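Local coordinates for glycerol dehydratase (Clostridium butyricum, PDB 1R9D), which belongs to the glycyl-radical enzymes and, as a B12-independent glycerol dehydratase, probably removes water from glycerol to give 3-hydroxypropionaldehyde, at residues 306-309 / 310-314; 324-327 / 328-331; 495-498 / 499-503; 592-595 / 596-600. One frame throughout, in Å; residues are numbered along the deposited sequence.

How the interactions relate
All four interactions are short-range contacts within single stretches of chain, and they follow one another in the order 1, 2, 3, 4 within the pyruvate formate lyase-like region. Interaction 1 lies on helix 304-317; interaction 2 begins helix 329-332, the next helix in the chain, with nearest atoms about 17 Å away. Interaction 3 sits on the long helix 484-516, its centre about 24 Å from that of interaction 2. Interaction 4, at the end of helix 590-597, is the most peripheral, its centre about 36 Å from the centre of the chain. None touches another, and interactions 3 and 4 lie across the centre of the chain from interaction 1, so they belong to separate parts of a protein that is about half helix.

Interaction 1 (306-309 / 310-314)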
loop_
_atom_site.group_PDB
_atom_site.type_symbol
_atom_site.label_atom_id
_atom_site.label_comp_id
_atom_site.label_asym_id
_atom_site.label_seq_id
_atom_site.Cartn_x
_atom_site.Cartn_y
_atom_site.Cartn_z
ATOM N N PHE A 306 -33.903 -21.543 -32.229
ATOM C CA PHE A 306 -32.996 -20.401 -32.253
ATOM C C PHE A 306 -32.361 -20.187 -30.881
ATOM O O PHE A 306 -31.190 -19.810 -30.786
ATOM C CB PHE A 306 -33.723 -19.126 -32.692
ATOM C CG PHE A 306 -32.801 -17.958 -32.933
ATOM C CD1 PHE A 306 -31.689 -18.097 -33.762
ATOM C CD2 PHE A 306 -33.030 -16.730 -32.324
ATOM C CE1 PHE A 306 -30.817 -17.031 -33.978
ATOM C CE2 PHE A 306 -32.164 -15.656 -32.533
ATOM C CZ PHE A 306 -31.055 -15.807 -33.362
ATOM N N ALA A 307 -33.131 -20.422 -29.824
ATOM C CA ALA A 307 -32.607 -20.275 -28.470
ATOM C C ALA A 307 -31.464 -21.273 -28.318
ATOM O O ALA A 307 -30.413 -20.952 -27.767
ATOM C CB ALA A 307 -33.701 -20.561 -27.437
ATOM N N GLN A 308 -31.670 -22.485 -28.825
ATOM C CA GLN A 308 -30.644 -23.515 -28.745
ATOM C C GLN A 308 -29.423 -23.147 -29.585
ATOM O O GLN A 308 -28.293 -23.403 -29.179
ATOM C CB GLN A 308 -31.194 -24.868 -29.203
ATOM C CG GLN A 308 -30.191 -26.013 -29.081
ATOM C CD GLN A 308 -29.840 -26.344 -27.632
ATOM O OE1 GLN A 308 -30.714 -26.660 -26.827
ATOM N NE2 GLN A 308 -28.554 -26.277 -27.304
ATOM N N GLU A 309 -29.637 -22.549 -30.753
ATOM C CA GLU A 309 -28.507 -22.164 -31.599
ATOM C C GLU A 309 -27.665 -21.082 -30.914
ATOM O O GLU A 309 -26.441 -21.075 -31.027
ATOM C CB GLU A 309 -28.997 -21.672 -32.975
ATOM C CG GLU A 309 -27.877 -21.287 -33.944
ATOM C CD GLU A 309 -28.382 -20.984 -35.355
ATOM O OE1 GLU A 309 -29.481 -20.409 -35.487
ATOM O OE2 GLU A 309 -27.673 -21.310 -36.334
ATOM N N LEU A 310 -28.321 -20.177 -30.192
ATOM C CA LEU A 310 -27.611 -19.111 -29.486
ATOM C C LEU A 310 -26.762 -19.693 -28.357
ATOM O O LEU A 310 -25.632 -19.253 -28.116
ATOM C CB LEU A 310 -28.605 -18.094 -28.922
ATOM C CG LEU A 310 -29.273 -17.185 -29.961
ATOM C CD1 LEU A 310 -30.322 -16.319 -29.293
ATOM C CD2 LEU A 310 -28.214 -16.325 -30.634
ATOM N N ILE A 311 -27.313 -20.680 -27.660
ATOM C CA ILE A 311 -26.576 -21.327 -26.581
ATOM C C ILE A 311 -25.374 -22.044 -27.202
ATOM O O ILE A 311 -24.269 -22.001 -26.663
ATOM C CB ILE A 311 -27.486 -22.317 -25.807
ATOM C CG1 ILE A 311 -28.556 -21.527 -25.046
ATOM C CG2 ILE A 311 -26.662 -23.157 -24.835
ATOM C CD1 ILE A 311 -29.508 -22.382 -24.222
ATOM N N ASP A 312 -25.580 -22.682 -28.353
ATOM C CA ASP A 312 -24.484 -23.369 -29.028
ATOM C C ASP A 312 -23.378 -22.377 -29.377
ATOM O O ASP A 312 -22.193 -22.699 -29.276
ATOM C CB ASP A 312 -24.968 -24.060 -30.311
ATOM C CG ASP A 312 -25.931 -25.207 -30.041
ATOM O OD1 ASP A 312 -25.966 -25.713 -28.896
ATOM O OD2 ASP A 312 -26.649 -25.610 -30.986
ATOM N N CYS A 313 -23.758 -21.170 -29.792
ATOM C CA CYS A 313 -22.766 -20.157 -30.133
ATOM C C CYS A 313 -21.956 -19.759 -28.904
ATOM O O CYS A 313 -20.751 -19.537 -29.000
ATOM C CB CYS A 313 -23.437 -18.920 -30.734
ATOM S SG CYS A 313 -24.003 -19.172 -32.439
ATOM N N ILE A 314 -22.622 -19.668 -27.755
ATOM C CA ILE A 314 -21.934 -19.314 -26.517
ATOM C C ILE A 314 -20.942 -20.425 -26.183
ATOM O O ILE A 314 -19.814 -20.164 -25.768
ATOM C CB ILE A 314 -22.928 -19.135 -25.345
ATOM C CG1 ILE A 314 -23.700 -17.818 -25.514
ATOM C CG2 ILE A 314 -22.179 -19.138 -24.024
ATOM C CD1 ILE A 314 -24.782 -17.597 -24.478
#
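Gln308 and Asp312, one turn apart on the same helix, are joined by a hydrogen bond from NE2 of Gln308 to OD1 of Asp312, 3.1 Å long and fairly straight at 159° about the hydrogen. The acceptor lies almost in the plane of the Gln308 amide, whereas NE2 reaches the oxygen from above the carboxylate plane. The bend of the glutamine chain at chi2 (67°) folds the amide over toward the aspartate. This is the tightly packed part: both side chains are buried against helix 357-369, where NE2 of Gln308 also donates to the carbonyl of Met361 and OD2 of Asp312 pairs with ND1 of His368. The amide and the carboxylate are thus each held at two points. Backbone bonds from Leu310 N to Phe306 O (3.0 Å) and from Asp312 N to Gln308 O (2.9 Å) belong to the regular alpha-helical i to i+4 pattern of helix 304-317, which is also lined by helix 260-277. Toward the more exposed side, Phe306 offers a ring face to Leu310. CG of Leu310 stands 4.2 Å from the centroid of the Phe306 ring, 13° off its normal, in a CH-pi contact, while CE2 of Phe306 meets CD1 of Leu310 at 3.8 Å. Partly exposed Glu309 places OE1 at the edge of that ring and sends OE2 to Arg12 and Thr10.

Interaction 2 (324-327 / 328-331); sequences VRDE and ISTK
Asp326 turns its carboxylate toward Ser329 so that each oxygen has its own task. Its CG is tucked between the backbone N and the carbonyl carbon (chi1 65°), which swings the group back over the start of the helix. OD2 of Asp326 then accepts from Ser329 N at 2.9 Å, the donor standing above the carboxylate plane, and more weakly from Ile328 N at 3.0 Å. OD1 of Asp326 takes the hydroxyl of Ser329 OG over a short 2.5 Å on its syn side, somewhat out of the carboxylate plane, and with the bonds at OD2 this fixes the rotation of the group. The Asp326 side chain caps the turn that leads into the short, weakly bonded helix 329-332, taking up amides of its first turn. Thr330 works on the backbone instead: its N and its OG1 both donate to Asp326 O, at 2.9 Å and 2.6 Å, the hydroxyl coming from well above the carbonyl plane. A water links the same OG1 of Thr330 to Arg325 N. The side chain of Arg325 lies about 7 Å from a bound glycerol and donates through NH2 to the carbonyl of Pro337. Helix 92-97 packs on Asp326 through Trp93 and Glu97, Tyr159 of helix 155-159 touches Asp326 and Ser329, and Tyr647 of helix 644-650 touches Ile328 and Lys331.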
loop_
_atom_site.group_PDB
_atom_site.type_symbol
_atom_site.label_atom_id
_atom_site.label_comp_id
_atom_site.label_asym_id
_atom_site.label_seq_id
_atom_site.Cartn_x
_atom_site.Cartn_y
_atom_site.Cartn_z
ATOM N N VAL A 324 -1.515 -18.702 -22.631
ATOM C CA VAL A 324 -0.178 -19.277 -22.694
ATOM C C VAL A 324 0.462 -19.252 -21.299
ATOM O O VAL A 324 0.302 -18.285 -20.546
ATOM C CB VAL A 324 0.719 -18.509 -23.705
ATOM C CG1 VAL A 324 0.942 -17.075 -23.232
ATOM C CG2 VAL A 324 2.040 -19.234 -23.882
ATOM N N ARG A 325 1.161 -20.330 -20.952
ATOM C CA ARG A 325 1.822 -20.452 -19.654
ATOM C C ARG A 325 3.257 -20.929 -19.861
ATOM O O ARG A 325 3.573 -21.503 -20.904
ATOM C CB ARG A 325 1.094 -21.478 -18.771
ATOM C CG ARG A 325 -0.401 -21.251 -18.600
ATOM C CD ARG A 325 -0.979 -22.238 -17.581
ATOM N NE ARG A 325 -2.403 -22.023 -17.323
ATOM C CZ ARG A 325 -3.387 -22.395 -18.137
ATOM N NH1 ARG A 325 -3.120 -23.015 -19.280
ATOM N NH2 ARG A 325 -4.645 -22.145 -17.803
ATOM N N ASP A 326 4.118 -20.710 -18.869
ATOM C CA ASP A 326 5.506 -21.146 -18.981
ATOM C C ASP A 326 5.546 -22.670 -19.145
ATOM O O ASP A 326 4.566 -23.361 -18.840
ATOM C CB ASP A 326 6.319 -20.721 -17.753
ATOM C CG ASP A 326 5.848 -21.391 -16.476
ATOM O OD1 ASP A 326 4.920 -20.862 -15.825
ATOM O OD2 ASP A 326 6.412 -22.450 -16.133
ATOM N N GLU A 327 6.676 -23.190 -19.617
ATOM C CA GLU A 327 6.802 -24.628 -19.868
ATOM C C GLU A 327 6.581 -25.566 -18.692
ATOM O O GLU A 327 6.102 -26.685 -18.883
ATOM C CB GLU A 327 8.148 -24.945 -20.537
ATOM C CG GLU A 327 9.366 -24.344 -19.879
ATOM C CD GLU A 327 10.629 -24.588 -20.696
ATOM O OE1 GLU A 327 10.580 -24.435 -21.937
ATOM O OE2 GLU A 327 11.671 -24.927 -20.100
ATOM N N ILE A 328 6.921 -25.132 -17.487
ATOM C CA ILE A 328 6.712 -25.980 -16.317
ATOM C C ILE A 328 5.235 -25.956 -15.916
ATOM O O ILE A 328 4.613 -27.003 -15.725
ATOM C CB ILE A 328 7.583 -25.516 -15.127
ATOM C CG1 ILE A 328 9.065 -25.628 -15.496
ATOM C CG2 ILE A 328 7.291 -26.363 -13.897
ATOM C CD1 ILE A 328 9.489 -27.027 -15.930
ATOM N N SER A 329 4.670 -24.761 -15.801
ATOM C CA SER A 329 3.266 -24.625 -15.432
ATOM C C SER A 329 2.367 -25.323 -16.447
ATOM O O SER A 329 1.281 -25.802 -16.114
ATOM C CB SER A 329 2.891 -23.143 -15.337
ATOM O OG SER A 329 3.695 -22.496 -14.371
ATOM N N THR A 330 2.822 -25.383 -17.695
ATOM C CA THR A 330 2.039 -26.031 -18.731
ATOM C C THR A 330 1.869 -27.518 -18.418
ATOM O O THR A 330 0.912 -28.145 -18.871
ATOM C CB THR A 330 2.696 -25.851 -20.111
ATOM O OG1 THR A 330 2.772 -24.450 -20.406
ATOM C CG2 THR A 330 1.874 -26.541 -21.187
ATOM N N LYS A 331 2.798 -28.070 -17.642
ATOM C CA LYS A 331 2.725 -29.476 -17.249
ATOM C C LYS A 331 1.620 -29.657 -16.204
ATOM O O LYS A 331 1.039 -30.738 -16.090
ATOM C CB LYS A 331 4.058 -29.942 -16.660
ATOM C CG LYS A 331 5.239 -29.871 -17.616
ATOM C CD LYS A 331 6.535 -30.180 -16.875
ATOM C CE LYS A 331 7.763 -29.999 -17.759
ATOM N NZ LYS A 331 7.798 -30.950 -18.897
HETATM O O HOH W 1 1.104 -22.937 -22.242
#

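Interaction 3 (495-498 / 499-503); sequences MEYF and VKHMC
Val499 N donates to Met495 O at 2.9 Å and Met502 N to Phe498 O at 3.0 Å, the shortest of the backbone bonds that join the two halves of this helical stretch. The bond from His501 N to Tyr497 O is weak at 3.3 Å, but the same two residues are drawn together again through their rings. Their polar ends are both anchored on helix 141-147: OH of Tyr497 pairs with Glu142, and ND1 of His501 with Thr143. Held there, the imidazole turns the edge carrying CD2 and NE2 onto the face of the phenol, in an edge-to-face stack with the Tyr497 and His501 ring centroids 4.7 Å apart and the planes at 63°. NE2 of His501 lies 3.5 Å from CE1 of Tyr497, and CD2 of the imidazole stands over the rim of the face. The tyrosine CG trans to its own N (chi1 -178°) and the histidine CG beside its N (chi1 -72°) bring the two rings together one turn apart. On another flank the side chains meet through carbon: CG of Met495 is 4.0 Å from CG2 of Val499, with Glu623 of helix 607-624 alongside both. Phe498 is covered by Ile456 and Leu459 of helix 453-461, and Lys500 packs against Ile194 of the second subunit. Tyr497 and His501 form an i to i+4 aromatic pair on the long helix 484-516, which packs beside strand 449-452 in one of the two five-stranded sheets, consistent with the alpha/beta barrel of glycyl-radical enzymes.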
loop_
_atom_site.group_PDB
_atom_site.type_symbol
_atom_site.label_atom_id
_atom_site.label_comp_id
_atom_site.label_asym_id
_atom_site.label_seq_id
_atom_site.Cartn_x
_atom_site.Cartn_y
_atom_site.Cartn_z
ATOM N N MET A 495 4.731 -33.061 7.219
ATOM C CA MET A 495 3.554 -32.410 6.645
ATOM C C MET A 495 3.412 -30.996 7.204
ATOM O O MET A 495 3.203 -30.034 6.462
ATOM C CB MET A 495 2.292 -33.216 6.977
ATOM C CG MET A 495 1.029 -32.779 6.236
ATOM S SD MET A 495 1.025 -33.267 4.494
ATOM C CE MET A 495 0.610 -35.029 4.623
ATOM N N GLU A 496 3.535 -30.881 8.521
ATOM C CA GLU A 496 3.410 -29.598 9.203
ATOM C C GLU A 496 4.363 -28.528 8.685
ATOM O O GLU A 496 3.961 -27.383 8.456
ATOM C CB GLU A 496 3.631 -29.794 10.703
ATOM C CG GLU A 496 3.694 -28.509 11.510
ATOM C CD GLU A 496 3.924 -28.775 12.985
ATOM O OE1 GLU A 496 4.891 -29.503 13.317
ATOM O OE2 GLU A 496 3.141 -28.261 13.814
ATOM N N TYR A 497 5.623 -28.903 8.499
ATOM C CA TYR A 497 6.636 -27.968 8.034
ATOM C C TYR A 497 6.364 -27.426 6.635
ATOM O O TYR A 497 6.376 -26.216 6.416
ATOM C CB TYR A 497 8.014 -28.631 8.051
ATOM C CG TYR A 497 9.137 -27.704 7.627
ATOM C CD1 TYR A 497 9.648 -26.757 8.509
ATOM C CD2 TYR A 497 9.659 -27.749 6.333
ATOM C CE1 TYR A 497 10.652 -25.872 8.123
ATOM C CE2 TYR A 497 10.667 -26.861 5.931
ATOM C CZ TYR A 497 11.154 -25.927 6.835
ATOM O OH TYR A 497 12.137 -25.036 6.458
ATOM N N PHE A 498 6.120 -28.319 5.683
ATOM C CA PHE A 498 5.883 -27.873 4.318
ATOM C C PHE A 498 4.530 -27.214 4.081
ATOM O O PHE A 498 4.424 -26.316 3.246
ATOM C CB PHE A 498 6.120 -29.034 3.351
ATOM C CG PHE A 498 7.566 -29.423 3.242
ATOM C CD1 PHE A 498 8.462 -28.624 2.536
ATOM C CD2 PHE A 498 8.051 -30.543 3.907
ATOM C CE1 PHE A 498 9.826 -28.931 2.496
ATOM C CE2 PHE A 498 9.417 -30.860 3.875
ATOM C CZ PHE A 498 10.302 -30.052 3.169
ATOM N N VAL A 499 3.497 -27.633 4.808
ATOM C CA VAL A 499 2.197 -26.997 4.632
ATOM C C VAL A 499 2.308 -25.564 5.155
ATOM O O VAL A 499 1.746 -24.640 4.579
ATOM C CB VAL A 499 1.074 -27.741 5.392
ATOM C CG1 VAL A 499 -0.212 -26.924 5.349
ATOM C CG2 VAL A 499 0.830 -29.098 4.746
ATOM N N LYS A 500 3.057 -25.380 6.239
ATOM C CA LYS A 500 3.237 -24.050 6.806
ATOM C C LYS A 500 3.840 -23.097 5.771
ATOM O O LYS A 500 3.345 -21.988 5.570
ATOM C CB LYS A 500 4.156 -24.100 8.030
ATOM C CG LYS A 500 4.288 -22.757 8.735
ATOM C CD LYS A 500 5.698 -22.500 9.240
ATOM C CE LYS A 500 6.148 -23.535 10.252
ATOM N NZ LYS A 500 7.525 -23.234 10.750
ATOM N N HIS A 501 4.907 -23.526 5.106
ATOM C CA HIS A 501 5.538 -22.657 4.119
ATOM C C HIS A 501 4.734 -22.454 2.842
ATOM O O HIS A 501 4.837 -21.406 2.204
ATOM C CB HIS A 501 6.955 -23.154 3.828
ATOM C CG HIS A 501 7.901 -22.904 4.962
ATOM N ND1 HIS A 501 8.295 -21.635 5.329
ATOM C CD2 HIS A 501 8.452 -23.746 5.869
ATOM C CE1 HIS A 501 9.044 -21.705 6.416
ATOM N NE2 HIS A 501 9.155 -22.975 6.764
ATOM N N MET A 502 3.919 -23.438 2.475
ATOM C CA MET A 502 3.081 -23.311 1.290
ATOM C C MET A 502 2.032 -22.233 1.563
ATOM O O MET A 502 1.771 -21.367 0.724
ATOM C CB MET A 502 2.381 -24.640 0.979
ATOM C CG MET A 502 1.253 -24.523 -0.046
ATOM S SD MET A 502 0.434 -26.090 -0.405
ATOM C CE MET A 502 -0.465 -26.363 1.132
ATOM N N CYS A 503 1.431 -22.278 2.747
ATOM C CA CYS A 503 0.411 -21.297 3.089
ATOM C C CYS A 503 0.996 -19.899 3.265
ATOM O O CYS A 503 0.372 -18.902 2.884
ATOM C CB CYS A 503 -0.350 -21.754 4.336
ATOM S SG CYS A 503 -1.365 -23.216 3.986
#

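Interaction 4 (592-595 / 596-600); sequences IQAL and LKNAP
The first torsions bring Gln593 and Lys597 together: the glutamine CG lies opposite its backbone N (chi1 174°), the lysine CG beside its own (chi1 -70°). With both chains extended beyond CG, the two side chains cross obliquely one turn apart. The contact is made by the methylene end of the lysine, whose CE lies 3.3 Å from NE2 of Gln593, and the same CE of Lys597 is 3.6 Å from CG of Gln593. The lysine therefore meets the amide mainly with its hydrocarbon, while NE2 of Gln593 donates to the carbonyl of Gly658. Beneath them, the backbone bond from Lys597 N to Gln593 O is short, 2.8 Å. Leu596 N bonds to Ile592 O at 3.1 Å, and CG of Leu596 rests 3.3 Å from Ile592 O. A third i to i+4 bond runs from Asn598 N to Ala594 O at 2.9 Å; ND2 of Asn598 comes near the same oxygen, but at an angle too poor for a hydrogen bond. By Ala599 the backbone is extended (psi 160°). NZ of Lys601 closes this end, binding the carbonyls of Leu596 and Ala599 and, weakly, that of Lys597, a placement that would suit the negative end of the helix dipole. Helix 590-597 rests on helix 575-583, where Leu596 touches Leu578 and Ile592 touches Thr581. Leu595 packs on Ile566 of helix 553-569, and Pro600 on Glu608 and Val609 of helix 607-624, the next helix in the chain.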
loop_
_atom_site.group_PDB
_atom_site.type_symbol
_atom_site.label_atom_id
_atom_site.label_comp_id
_atom_site.label_asym_id
_atom_site.label_seq_id
_atom_site.Cartn_x
_atom_site.Cartn_y
_atom_site.Cartn_z
ATOM N N ILE A 592 11.188 -57.803 -2.793
ATOM C CA ILE A 592 10.680 -56.875 -1.789
ATOM C C ILE A 592 9.586 -56.016 -2.420
ATOM O O ILE A 592 8.565 -55.740 -1.792
ATOM C CB ILE A 592 11.804 -55.963 -1.230
ATOM C CG1 ILE A 592 12.773 -56.801 -0.387
ATOM C CG2 ILE A 592 11.202 -54.846 -0.381
ATOM C CD1 ILE A 592 13.899 -56.003 0.254
ATOM N N GLN A 593 9.799 -55.606 -3.665
ATOM C CA GLN A 593 8.808 -54.801 -4.367
ATOM C C GLN A 593 7.503 -55.583 -4.530
ATOM O O GLN A 593 6.415 -55.018 -4.422
ATOM C CB GLN A 593 9.336 -54.379 -5.741
ATOM C CG GLN A 593 8.309 -53.651 -6.599
ATOM C CD GLN A 593 8.863 -53.202 -7.936
ATOM O OE1 GLN A 593 9.717 -53.868 -8.523
ATOM N NE2 GLN A 593 8.362 -52.077 -8.437
ATOM N N ALA A 594 7.615 -56.885 -4.783
ATOM C CA ALA A 594 6.436 -57.729 -4.959
ATOM C C ALA A 594 5.633 -57.787 -3.667
ATOM O O ALA A 594 4.402 -57.805 -3.681
ATOM C CB ALA A 594 6.855 -59.135 -5.376
ATOM N N LEU A 595 6.348 -57.826 -2.550
ATOM C CA LEU A 595 5.735 -57.877 -1.232
ATOM C C LEU A 595 4.911 -56.602 -1.029
ATOM O O LEU A 595 3.780 -56.640 -0.537
ATOM C CB LEU A 595 6.840 -57.976 -0.181
ATOM C CG LEU A 595 6.613 -58.770 1.103
ATOM C CD1 LEU A 595 6.043 -60.148 0.788
ATOM C CD2 LEU A 595 7.943 -58.891 1.831
ATOM N N LEU A 596 5.489 -55.476 -1.428
ATOM C CA LEU A 596 4.824 -54.186 -1.308
ATOM C C LEU A 596 3.622 -54.096 -2.242
ATOM O O LEU A 596 2.547 -53.664 -1.833
ATOM C CB LEU A 596 5.812 -53.059 -1.616
ATOM C CG LEU A 596 7.060 -52.996 -0.729
ATOM C CD1 LEU A 596 7.926 -51.832 -1.177
ATOM C CD2 LEU A 596 6.671 -52.834 0.734
ATOM N N LYS A 597 3.798 -54.510 -3.495
ATOM C CA LYS A 597 2.707 -54.472 -4.464
ATOM C C LYS A 597 1.544 -55.369 -4.062
ATOM O O LYS A 597 0.389 -55.077 -4.383
ATOM C CB LYS A 597 3.198 -54.899 -5.849
ATOM C CG LYS A 597 4.121 -53.909 -6.519
ATOM C CD LYS A 597 4.426 -54.349 -7.942
ATOM C CE LYS A 597 5.316 -53.347 -8.658
ATOM N NZ LYS A 597 5.653 -53.806 -10.040
ATOM N N ASN A 598 1.845 -56.460 -3.360
ATOM C CA ASN A 598 0.805 -57.393 -2.946
ATOM C C ASN A 598 0.093 -57.012 -1.652
ATOM O O ASN A 598 -0.843 -57.693 -1.234
ATOM C CB ASN A 598 1.371 -58.815 -2.847
ATOM C CG ASN A 598 1.730 -59.398 -4.210
ATOM O OD1 ASN A 598 1.084 -59.096 -5.215
ATOM N ND2 ASN A 598 2.748 -60.251 -4.245
ATOM N N ALA A 599 0.535 -55.928 -1.017
ATOM C CA ALA A 599 -0.114 -55.457 0.205
ATOM C C ALA A 599 -1.489 -54.934 -0.231
ATOM O O ALA A 599 -1.684 -54.626 -1.408
ATOM C CB ALA A 599 0.707 -54.341 0.842
ATOM N N PRO A 600 -2.455 -54.826 0.701
ATOM C CA PRO A 600 -3.804 -54.339 0.363
ATOM C C PRO A 600 -3.791 -52.971 -0.333
ATOM O O PRO A 600 -3.083 -52.067 0.097
ATOM C CB PRO A 600 -4.505 -54.272 1.722
ATOM C CG PRO A 600 -3.779 -55.294 2.544
ATOM C CD PRO A 600 -2.339 -55.080 2.147
#